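Local coordinates for protein oligoribonuclease (Colwellia psychrerythraea, PDB 6A4D) that is an oligoribonuclease that probably trims very short RNA fragments to mononucleotides as a 3'-to-5' exonuclease, captured here with a nitrophenyl ester of thymidine monophosphate, at residues A[15-20]-A[67-72]; A[56-61]-A[77-82]; A[83-88]-A[120-125]. The protein carries 1 engineered substitution. All coordinates share one frame; numbering follows the deposited sequence.

How the contacts relate
Only contact 1 meets the bound nucleotide directly; contacts 2 and 3 illustrate how the scaffold behind such a pocket is joined. Contacts 1 and 2 lie with their centres about 11 Å apart and touch, T19 O resting 3.5 Å from M61 CB, while the methyl end of M61 reaches the CB of H69. The side chain of C78 in contact 2 is still about 10 Å from the ligand. Contact 3 follows contact 2 in sequence, V83 succeeding E82, although their centres are about 16 Å apart. From contact 1 it stands about 18 Å off between centres, its nearest atoms about 5 Å away, with strand 28-36 bordering all three.

Contact 1 of 3, residues A[15-20]-A[67-72]; sequences DLEMTG and EHHGKS. With 9RC (5'-O-[(S)-hydroxy(4-nitrophenoxy)phosphoryl]thymidine), chain D.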
loop_
_atom_site.group_PDB
_atom_site.type_symbol
_atom_site.label_atom_id
_atom_site.label_comp_id
_atom_site.label_asym_id
_atom_site.label_seq_id
_atom_site.Cartn_x
_atom_site.Cartn_y
_atom_site.Cartn_z
ATOM N N ASP A 15 -12.804 4.953 -0.318
ATOM C CA ASP A 15 -12.121 6.014 -1.008
ATOM C C ASP A 15 -12.280 7.263 -0.186
ATOM O O ASP A 15 -13.290 7.430 0.475
ATOM C CB ASP A 15 -12.673 6.181 -2.419
ATOM C CG ASP A 15 -11.998 7.328 -3.198
ATOM O OD1 ASP A 15 -10.748 7.290 -3.333
ATOM O OD2 ASP A 15 -12.733 8.255 -3.650
ATOM N N LEU A 16 -11.249 8.115 -0.235
ATOM C CA LEU A 16 -11.181 9.359 0.517
ATOM C C LEU A 16 -10.849 10.500 -0.424
ATOM O O LEU A 16 -10.149 10.323 -1.413
ATOM C CB LEU A 16 -10.040 9.308 1.537
ATOM C CG LEU A 16 -10.118 8.421 2.776
ATOM C CD1 LEU A 16 -9.067 8.808 3.813
ATOM C CD2 LEU A 16 -11.462 8.443 3.442
ATOM N N GLU A 17 -11.329 11.694 -0.093
ATOM C CA GLU A 17 -10.800 12.914 -0.692
ATOM C C GLU A 17 -10.115 13.653 0.441
ATOM O O GLU A 17 -10.546 13.556 1.607
ATOM C CB GLU A 17 -11.900 13.737 -1.350
ATOM C CG GLU A 17 -12.709 13.041 -2.457
ATOM C CD GLU A 17 -11.840 12.261 -3.433
ATOM O OE1 GLU A 17 -10.844 12.833 -3.925
ATOM O OE2 GLU A 17 -12.112 11.055 -3.667
ATOM N N MET A 18 -9.029 14.340 0.101
ATOM C CA MET A 18 -8.246 15.100 1.052
ATOM C C MET A 18 -7.949 16.512 0.469
ATOM O O MET A 18 -8.355 16.832 -0.639
ATOM C CB MET A 18 -6.957 14.360 1.290
ATOM C CG MET A 18 -7.120 12.920 1.697
ATOM S SD MET A 18 -7.301 11.725 0.342
ATOM C CE MET A 18 -6.256 10.417 0.946
ATOM N N THR A 19 -7.210 17.324 1.209
ATOM C CA THR A 19 -6.847 18.694 0.785
ATOM C C THR A 19 -5.509 18.693 0.127
ATOM O O THR A 19 -4.993 19.750 -0.248
ATOM C CB THR A 19 -6.742 19.696 1.984
ATOM O OG1 THR A 19 -5.911 19.134 3.020
ATOM C CG2 THR A 19 -8.073 19.971 2.519
ATOM N N GLY A 20 -4.901 17.531 0.026
ATOM C CA GLY A 20 -3.634 17.397 -0.677
ATOM C C GLY A 20 -3.093 16.029 -0.466
ATOM O O GLY A 20 -3.796 15.165 0.094
ATOM N N GLU A 67 -9.389 23.621 -7.576
ATOM C CA GLU A 67 -9.862 23.317 -8.927
ATOM C C GLU A 67 -10.847 22.127 -8.878
ATOM O O GLU A 67 -12.056 22.379 -8.931
ATOM C CB GLU A 67 -8.686 23.118 -9.905
ATOM C CG GLU A 67 -8.922 23.612 -11.334
ATOM C CD GLU A 67 -9.748 22.670 -12.197
ATOM O OE1 GLU A 67 -9.770 21.452 -11.921
ATOM O OE2 GLU A 67 -10.375 23.147 -13.171
ATOM N N HIS A 68 -10.373 20.884 -8.671
ATOM C CA HIS A 68 -11.256 19.685 -8.766
ATOM C C HIS A 68 -12.347 19.544 -7.708
ATOM O O HIS A 68 -13.462 19.113 -8.028
ATOM C CB HIS A 68 -10.442 18.410 -8.856
ATOM C CG HIS A 68 -9.565 18.376 -10.067
ATOM N ND1 HIS A 68 -8.283 18.888 -10.071
ATOM C CD2 HIS A 68 -9.811 17.961 -11.334
ATOM C CE1 HIS A 68 -7.763 18.749 -11.278
ATOM N NE2 HIS A 68 -8.668 18.187 -12.063
ATOM N N HIS A 69 -12.069 19.912 -6.456
ATOM C CA HIS A 69 -13.128 19.846 -5.436
ATOM C C HIS A 69 -14.066 20.989 -5.544
ATOM O O HIS A 69 -15.264 20.833 -5.218
ATOM C CB HIS A 69 -12.560 19.772 -4.028
ATOM C CG HIS A 69 -11.724 18.558 -3.814
ATOM N ND1 HIS A 69 -10.634 18.534 -2.972
ATOM C CD2 HIS A 69 -11.794 17.335 -4.382
ATOM C CE1 HIS A 69 -10.078 17.335 -3.025
ATOM N NE2 HIS A 69 -10.764 16.590 -3.872
ATOM N N GLY A 70 -13.533 22.145 -5.978
ATOM C CA GLY A 70 -14.383 23.245 -6.446
ATOM C C GLY A 70 -15.260 22.694 -7.557
ATOM O O GLY A 70 -16.471 22.584 -7.389
ATOM N N LYS A 71 -14.615 22.272 -8.649
ATOM C CA LYS A 71 -15.286 21.646 -9.800
ATOM C C LYS A 71 -16.463 20.778 -9.354
ATOM O O LYS A 71 -17.576 21.017 -9.787
ATOM C CB LYS A 71 -14.303 20.825 -10.653
ATOM C CG LYS A 71 -14.038 21.351 -12.053
ATOM C CD LYS A 71 -13.035 20.436 -12.770
ATOM C CE LYS A 71 -12.725 20.878 -14.204
ATOM N NZ LYS A 71 -13.826 20.573 -15.174
ATOM N N SER A 72 -16.239 19.836 -8.431
ATOM C CA SER A 72 -17.273 18.835 -8.085
ATOM C C SER A 72 -18.300 19.226 -7.021
ATOM O O SER A 72 -19.243 18.459 -6.762
ATOM C CB SER A 72 -16.621 17.502 -7.693
ATOM O OG SER A 72 -16.480 17.383 -6.287
HETATM O OAJ 9RC D . -3.864 17.073 -4.305
HETATM C CAE 9RC D . -3.974 16.223 -5.187
HETATM N NAI 9RC D . -3.445 16.494 -6.454
HETATM C CAL 9RC D . -3.538 15.577 -7.483
HETATM O OAS 9RC D . -3.089 15.881 -8.581
HETATM C CAT 9RC D . -4.152 14.352 -7.268
HETATM C CAU 9RC D . -4.253 13.415 -8.313
HETATM C CAF 9RC D . -4.649 14.093 -6.001
HETATM N NAB 9RC D . -4.558 15.034 -4.947
HETATM C CAA 9RC D . -5.105 14.747 -3.570
HETATM O OAC 9RC D . -5.325 13.341 -3.416
HETATM C CAD 9RC D . -6.449 15.394 -3.318
HETATM C CAH 9RC D . -7.402 14.280 -3.635
HETATM O OAK 9RC D . -8.623 14.375 -2.926
HETATM C CAG 9RC D . -6.697 13.110 -3.103
HETATM C CAR 9RC D . -7.274 11.787 -3.729
HETATM O OAQ 9RC D . -7.045 11.645 -5.174
HETATM P PAP 9RC D . -8.284 11.344 -6.242
HETATM O OAO 9RC D . -8.876 9.981 -6.054
HETATM O OAN 9RC D . -9.310 12.518 -5.909
HETATM O OAM 9RC D . -7.859 11.660 -7.758
HETATM C CAV 9RC D . -7.594 10.792 -8.781
HETATM C CAW 9RC D . -6.773 11.318 -9.783
HETATM C CAY 9RC D . -6.429 10.557 -10.891
HETATM C CBA 9RC D . -6.906 9.247 -10.997
HETATM N NBB 9RC D . -6.558 8.551 -12.076
HETATM O OBD 9RC D . -5.450 7.562 -11.986
HETATM O OBC 9RC D . -7.280 8.858 -13.359
HETATM C CAZ 9RC D . -7.741 8.699 -10.003
HETATM C CAX 9RC D . -8.090 9.470 -8.892
#
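H69 turns its imidazole edge-on to the end of strand 11-18, with its CE1 3.0 Å from the carbonyl oxygen M18 O and its NE2 3.8 Å from E17 OE1. Direct burial between the segments is slight, because the ligand does much of the joining: OAK, the 3'-hydroxyl of the thymidine, lies in the plane of the H69 ring and is gripped from both segments. The backbone M18 N donates to OAK over 3.1 Å in a nearly straight bond (166°), H69 NE2 adds a weak, bent one of 3.2 Å, and OAK itself donates to E17 OE1 at 2.9 Å. The bend of the E17 chain at chi2 (-44°) folds its carboxylate back beside the sugar and towards the phosphate, where OE1 lies 2.5 Å from the phosphate oxygen OAN. M18 swings the other way, its CB leaving the helix side, and its sulfur SD passes 3.8 Å from the sugar carbon CAG. Were E17 an alanine, OAK would probably lose its acceptor and be held mainly by M18 N, with the weak H69 bond less well fixed. N62 and K157 bind the ligand as well, and L74 packs against both E17 and H69. D15 and E17 form the Asp-X-Glu pair on the first strand, which matches the signature of DEDD exonucleases of the RNase H-like fold; hydroxyl recognition by a glutamate and a backbone N-H, with a weaker contribution from a histidine, is consistent with a site that reads the 3' end of its substrate.

Contact 2 of 3, residues A[56-61]-A[77-82]; sequences DVLDNM and RCRDSE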
loop_
_atom_site.group_PDB
_atom_site.type_symbol
_atom_site.label_atom_id
_atom_site.label_comp_id
_atom_site.label_asym_id
_atom_site.label_seq_id
_atom_site.Cartn_x
_atom_site.Cartn_y
_atom_site.Cartn_z
ATOM N N ASP A 56 -11.212 28.801 6.346
ATOM C CA ASP A 56 -9.750 28.849 6.354
ATOM C C ASP A 56 -9.231 27.653 5.582
ATOM O O ASP A 56 -8.404 27.792 4.678
ATOM C CB ASP A 56 -9.159 28.786 7.757
ATOM C CG ASP A 56 -7.658 28.525 7.728
ATOM O OD1 ASP A 56 -6.979 29.322 7.079
ATOM O OD2 ASP A 56 -7.152 27.530 8.308
ATOM N N VAL A 57 -9.743 26.473 5.939
ATOM C CA VAL A 57 -9.214 25.248 5.374
ATOM C C VAL A 57 -9.495 25.186 3.878
ATOM O O VAL A 57 -8.576 24.999 3.088
ATOM C CB VAL A 57 -9.752 23.992 6.100
ATOM C CG1 VAL A 57 -9.483 22.720 5.292
ATOM C CG2 VAL A 57 -9.095 23.900 7.459
ATOM N N LEU A 58 -10.750 25.368 3.502
ATOM C CA LEU A 58 -11.152 25.075 2.142
ATOM C C LEU A 58 -10.454 25.991 1.136
ATOM O O LEU A 58 -9.911 25.528 0.110
ATOM C CB LEU A 58 -12.668 25.144 2.018
ATOM C CG LEU A 58 -13.355 23.952 2.703
ATOM C CD1 LEU A 58 -14.865 24.180 2.682
ATOM C CD2 LEU A 58 -12.968 22.590 2.076
ATOM N N ASP A 59 -10.369 27.267 1.500
ATOM C CA ASP A 59 -9.804 28.297 0.625
ATOM C C ASP A 59 -8.274 28.268 0.456
ATOM O O ASP A 59 -7.796 28.899 -0.478
ATOM C CB ASP A 59 -10.281 29.669 1.082
ATOM C CG ASP A 59 -11.793 29.736 1.229
ATOM O OD1 ASP A 59 -12.470 28.764 0.809
ATOM O OD2 ASP A 59 -12.321 30.733 1.788
ATOM N N ASN A 60 -7.541 27.527 1.301
ATOM C CA ASN A 60 -6.066 27.446 1.229
ATOM C C ASN A 60 -5.455 26.054 0.990
ATOM O O ASN A 60 -4.245 25.878 1.182
ATOM C CB ASN A 60 -5.485 28.042 2.506
ATOM C CG ASN A 60 -5.864 29.499 2.670
ATOM O OD1 ASN A 60 -6.645 29.859 3.548
ATOM N ND2 ASN A 60 -5.342 30.340 1.787
ATOM N N MET A 61 -6.278 25.067 0.584
ATOM C CA MET A 61 -5.755 23.775 0.043
ATOM C C MET A 61 -5.037 23.975 -1.326
ATOM O O MET A 61 -5.184 25.026 -1.935
ATOM C CB MET A 61 -6.888 22.735 -0.051
ATOM C CG MET A 61 -8.082 23.027 -0.965
ATOM S SD MET A 61 -9.539 22.053 -0.502
ATOM C CE MET A 61 -10.913 22.657 -1.483
ATOM N N ARG A 77 -20.229 21.035 -0.347
ATOM C CA ARG A 77 -20.749 20.091 0.659
ATOM C C ARG A 77 -19.978 20.141 1.987
ATOM O O ARG A 77 -20.548 19.873 3.023
ATOM C CB ARG A 77 -20.787 18.661 0.128
ATOM C CG ARG A 77 -22.000 18.389 -0.737
ATOM C CD ARG A 77 -21.664 17.273 -1.719
ATOM N NE ARG A 77 -21.496 16.074 -0.931
ATOM C CZ ARG A 77 -20.543 15.157 -1.057
ATOM N NH1 ARG A 77 -19.621 15.255 -2.004
ATOM N NH2 ARG A 77 -20.530 14.119 -0.204
ATOM N N CYS A 78 -18.699 20.486 1.930
ATOM C CA CYS A 78 -17.864 20.578 3.109
ATOM C C CYS A 78 -18.244 21.846 3.928
ATOM O O CYS A 78 -18.415 21.758 5.157
ATOM C CB CYS A 78 -16.360 20.468 2.747
ATOM S SG CYS A 78 -15.801 18.763 2.309
ATOM N N ARG A 79 -18.415 22.987 3.248
ATOM C CA ARG A 79 -19.018 24.217 3.850
ATOM C C ARG A 79 -20.412 24.007 4.462
ATOM O O ARG A 79 -20.698 24.554 5.519
ATOM C CB ARG A 79 -19.111 25.340 2.816
ATOM C CG ARG A 79 -17.779 25.915 2.348
ATOM C CD ARG A 79 -18.025 27.118 1.423
ATOM N NE ARG A 79 -16.961 27.289 0.423
ATOM C CZ ARG A 79 -15.722 27.749 0.673
ATOM N NH1 ARG A 79 -15.337 28.107 1.904
ATOM N NH2 ARG A 79 -14.828 27.828 -0.317
ATOM N N ASP A 80 -21.268 23.223 3.811
ATOM C CA ASP A 80 -22.612 22.902 4.357
ATOM C C ASP A 80 -22.556 21.965 5.552
ATOM O O ASP A 80 -23.446 21.981 6.410
ATOM C CB ASP A 80 -23.523 22.214 3.310
ATOM C CG ASP A 80 -23.725 23.040 2.033
ATOM O OD1 ASP A 80 -23.753 24.295 2.099
ATOM O OD2 ASP A 80 -23.860 22.404 0.954
ATOM N N SER A 81 -21.539 21.100 5.584
ATOM C CA SER A 81 -21.459 20.082 6.621
ATOM C C SER A 81 -21.193 20.656 8.025
ATOM O O SER A 81 -20.357 21.564 8.190
ATOM C CB SER A 81 -20.362 19.068 6.313
ATOM O OG SER A 81 -20.516 17.932 7.158
ATOM N N GLU A 82 -21.864 20.049 9.002
ATOM C CA GLU A 82 -21.495 20.102 10.402
ATOM C C GLU A 82 -20.908 18.769 10.898
ATOM O O GLU A 82 -20.795 18.545 12.124
ATOM C CB GLU A 82 -22.739 20.385 11.258
ATOM C CG GLU A 82 -23.587 21.588 10.879
ATOM C CD GLU A 82 -24.769 21.705 11.835
ATOM O OE1 GLU A 82 -25.560 20.748 11.894
ATOM O OE2 GLU A 82 -24.884 22.711 12.572
#
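L58 lays its CD1 methyl along the side chain of R79, 3.4 Å from R79 CG and, farther out, 4.0 Å above one face of the guanidinium, displaced from the centre of the group. The two side chains run antiparallel past one another, so the leucine travels toward helix 74-80 while the arginine travels back toward helix 55-59. The same CD1 also meets C78, lying 4.0 Å from C78 CB, and CD2 of L58 joins it at 4.1 Å. R79 runs extended from CG to NE, and this reach carries its end group to D59, which it crosses at about a right angle. There NH2 and NH1 both grip the single oxygen D59 OD1, at 2.8 and 3.1 Å, in a two-pronged, end-on salt bridge. OD1 sits in the guanidinium plane and is met on its syn side; the carboxylate plane is turned 53° against the guanidinium, and the grip falls on OD1 alone of its two oxygens. The NH2 bond is the straighter of the two, 159° against 137°. The stronger polar partner of R79 is D55, which forms a salt bridge with NH1, so two aspartates of helix 55-59 share the arginine's charge. L29 of strand 28-36 packs on both L58 and C78. This is a pair of short helices joined by an apolar inner layer and a solvent-exposed salt bridge at the outer side, set against the sheet of the RNase H-like fold.

Contact 3 of 3, residues A[83-88]-A[120-125]; sequences VSLAHA and NKYMPD
The bond from H87 N to S84 OG, 3.0 Å long and 150° at the hydrogen, makes S84 the N-cap of helix 85-99, on whose first turn L85 leans against Y122 and M123. A88 N returns to S84 O over 3.0 Å, closing that turn. With its CG placed opposite the backbone nitrogen (chi1 -169°), L85 extends toward the 120-125 segment and divides its two methyls between neighbouring residues. CD2 settles 3.8 Å from Y122 CB and equally far from the carbonyl oxygen Y122 O, approaching the tyrosine at its root and obliquely to the ring. CD1 meets M123 instead, 4.1 Å from CG and 4.2 Å from SD. A bend at the last torsion of M123 (chi3 79°) then brings M123 CE to 4.4 Å from A88 C, so the methionine spans L85 and A88, three residues on in the same first turn of the helix. The tyrosine ring leads away from the leucine; K121 CG lies over one of its faces, and its hydroxyl is hydrogen-bonded to D26 O. M123 occupies the joint where helix 112-122 stops and helix 124-127 starts, while N120, nearly one turn earlier, donates to E22 of the second subunit. The start of helix 85-99 is thereby docked on this helix junction, with I28 of strand 28-36 touching L85, Y122 and M123, and F49 of strand 42-50 packed on A88.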
loop_
_atom_site.group_PDB
_atom_site.type_symbol
_atom_site.label_atom_id
_atom_site.label_comp_id
_atom_site.label_asym_id
_atom_site.label_seq_id
_atom_site.Cartn_x
_atom_site.Cartn_y
_atom_site.Cartn_z
ATOM N N VAL A 83 -20.557 17.875 9.977
ATOM C CA VAL A 83 -20.131 16.519 10.344
ATOM C C VAL A 83 -18.684 16.575 10.774
ATOM O O VAL A 83 -17.829 16.874 9.978
ATOM C CB VAL A 83 -20.313 15.511 9.170
ATOM C CG1 VAL A 83 -19.588 14.186 9.427
ATOM C CG2 VAL A 83 -21.804 15.288 8.911
ATOM N N SER A 84 -18.421 16.246 12.023
ATOM C CA SER A 84 -17.076 16.141 12.503
ATOM C C SER A 84 -16.496 14.800 12.103
ATOM O O SER A 84 -17.240 13.809 11.935
ATOM C CB SER A 84 -17.050 16.223 14.022
ATOM O OG SER A 84 -17.519 15.016 14.598
ATOM N N LEU A 85 -15.160 14.782 12.022
ATOM C CA LEU A 85 -14.402 13.583 11.716
ATOM C C LEU A 85 -14.626 12.497 12.744
ATOM O O LEU A 85 -14.814 11.326 12.356
ATOM C CB LEU A 85 -12.928 13.920 11.617
ATOM C CG LEU A 85 -11.927 12.927 11.063
ATOM C CD1 LEU A 85 -12.246 12.480 9.637
ATOM C CD2 LEU A 85 -10.573 13.588 11.117
ATOM N N ALA A 86 -14.645 12.886 14.039
ATOM C CA ALA A 86 -15.008 11.981 15.122
ATOM C C ALA A 86 -16.307 11.266 14.783
ATOM O O ALA A 86 -16.402 10.044 14.939
ATOM C CB ALA A 86 -15.139 12.708 16.466
ATOM N N HIS A 87 -17.291 12.019 14.309
ATOM C CA HIS A 87 -18.585 11.455 14.033
ATOM C C HIS A 87 -18.480 10.426 12.911
ATOM O O HIS A 87 -18.969 9.315 13.044
ATOM C CB HIS A 87 -19.625 12.540 13.679
ATOM C CG HIS A 87 -20.989 11.984 13.404
ATOM N ND1 HIS A 87 -21.760 11.385 14.380
ATOM C CD2 HIS A 87 -21.706 11.897 12.257
ATOM C CE1 HIS A 87 -22.893 10.958 13.850
ATOM N NE2 HIS A 87 -22.895 11.272 12.572
ATOM N N ALA A 88 -17.857 10.829 11.809
ATOM C CA ALA A 88 -17.669 9.971 10.621
ATOM C C ALA A 88 -16.970 8.684 10.999
ATOM O O ALA A 88 -17.381 7.591 10.622
ATOM C CB ALA A 88 -16.876 10.706 9.553
ATOM N N ASN A 120 -4.835 6.235 9.101
ATOM C CA ASN A 120 -3.985 5.949 10.228
ATOM C C ASN A 120 -3.762 7.188 11.098
ATOM O O ASN A 120 -3.938 7.098 12.271
ATOM C CB ASN A 120 -2.629 5.348 9.801
ATOM C CG ASN A 120 -1.582 5.372 10.923
ATOM O OD1 ASN A 120 -1.051 6.440 11.283
ATOM N ND2 ASN A 120 -1.285 4.215 11.472
ATOM N N LYS A 121 -3.347 8.317 10.538
ATOM C CA LYS A 121 -3.237 9.581 11.351
ATOM C C LYS A 121 -4.522 10.053 12.029
ATOM O O LYS A 121 -4.533 10.300 13.223
ATOM C CB LYS A 121 -2.707 10.716 10.501
ATOM C CG LYS A 121 -2.323 11.937 11.297
ATOM C CD LYS A 121 -1.505 12.901 10.469
ATOM C CE LYS A 121 -1.415 14.239 11.187
ATOM N NZ LYS A 121 -0.466 15.187 10.533
ATOM N N TYR A 122 -5.593 10.194 11.264
ATOM C CA TYR A 122 -6.777 10.906 11.681
ATOM C C TYR A 122 -7.958 10.075 12.146
ATOM O O TYR A 122 -8.893 10.634 12.732
ATOM C CB TYR A 122 -7.266 11.764 10.527
ATOM C CG TYR A 122 -6.296 12.850 10.094
ATOM C CD1 TYR A 122 -6.047 13.947 10.929
ATOM C CD2 TYR A 122 -5.624 12.780 8.868
ATOM C CE1 TYR A 122 -5.187 14.962 10.551
ATOM C CE2 TYR A 122 -4.744 13.784 8.495
ATOM C CZ TYR A 122 -4.543 14.884 9.337
ATOM O OH TYR A 122 -3.695 15.898 8.982
ATOM N N MET A 123 -7.963 8.776 11.833
ATOM C CA MET A 123 -9.061 7.857 12.211
ATOM C C MET A 123 -8.487 6.517 12.686
ATOM O O MET A 123 -8.889 5.455 12.208
ATOM C CB MET A 123 -9.969 7.602 11.027
ATOM C CG MET A 123 -10.549 8.843 10.334
ATOM S SD MET A 123 -11.378 8.479 8.739
ATOM C CE MET A 123 -12.977 7.832 9.272
ATOM N N PRO A 124 -7.519 6.554 13.615
ATOM C CA PRO A 124 -6.888 5.263 13.972
ATOM C C PRO A 124 -7.884 4.126 14.479
ATOM O O PRO A 124 -7.646 2.898 14.204
ATOM C CB PRO A 124 -5.821 5.674 15.018
ATOM C CG PRO A 124 -6.297 6.983 15.549
ATOM C CD PRO A 124 -6.998 7.670 14.429
ATOM N N ASP A 125 -9.000 4.524 15.116
ATOM C CA ASP A 125 -10.013 3.537 15.589
ATOM C C ASP A 125 -10.642 2.804 14.436
ATOM O O ASP A 125 -10.880 1.602 14.500
ATOM C CB ASP A 125 -11.148 4.185 16.391
ATOM C CG ASP A 125 -10.666 4.827 17.718
ATOM O OD1 ASP A 125 -9.533 4.539 18.199
ATOM O OD2 ASP A 125 -11.429 5.641 18.274
#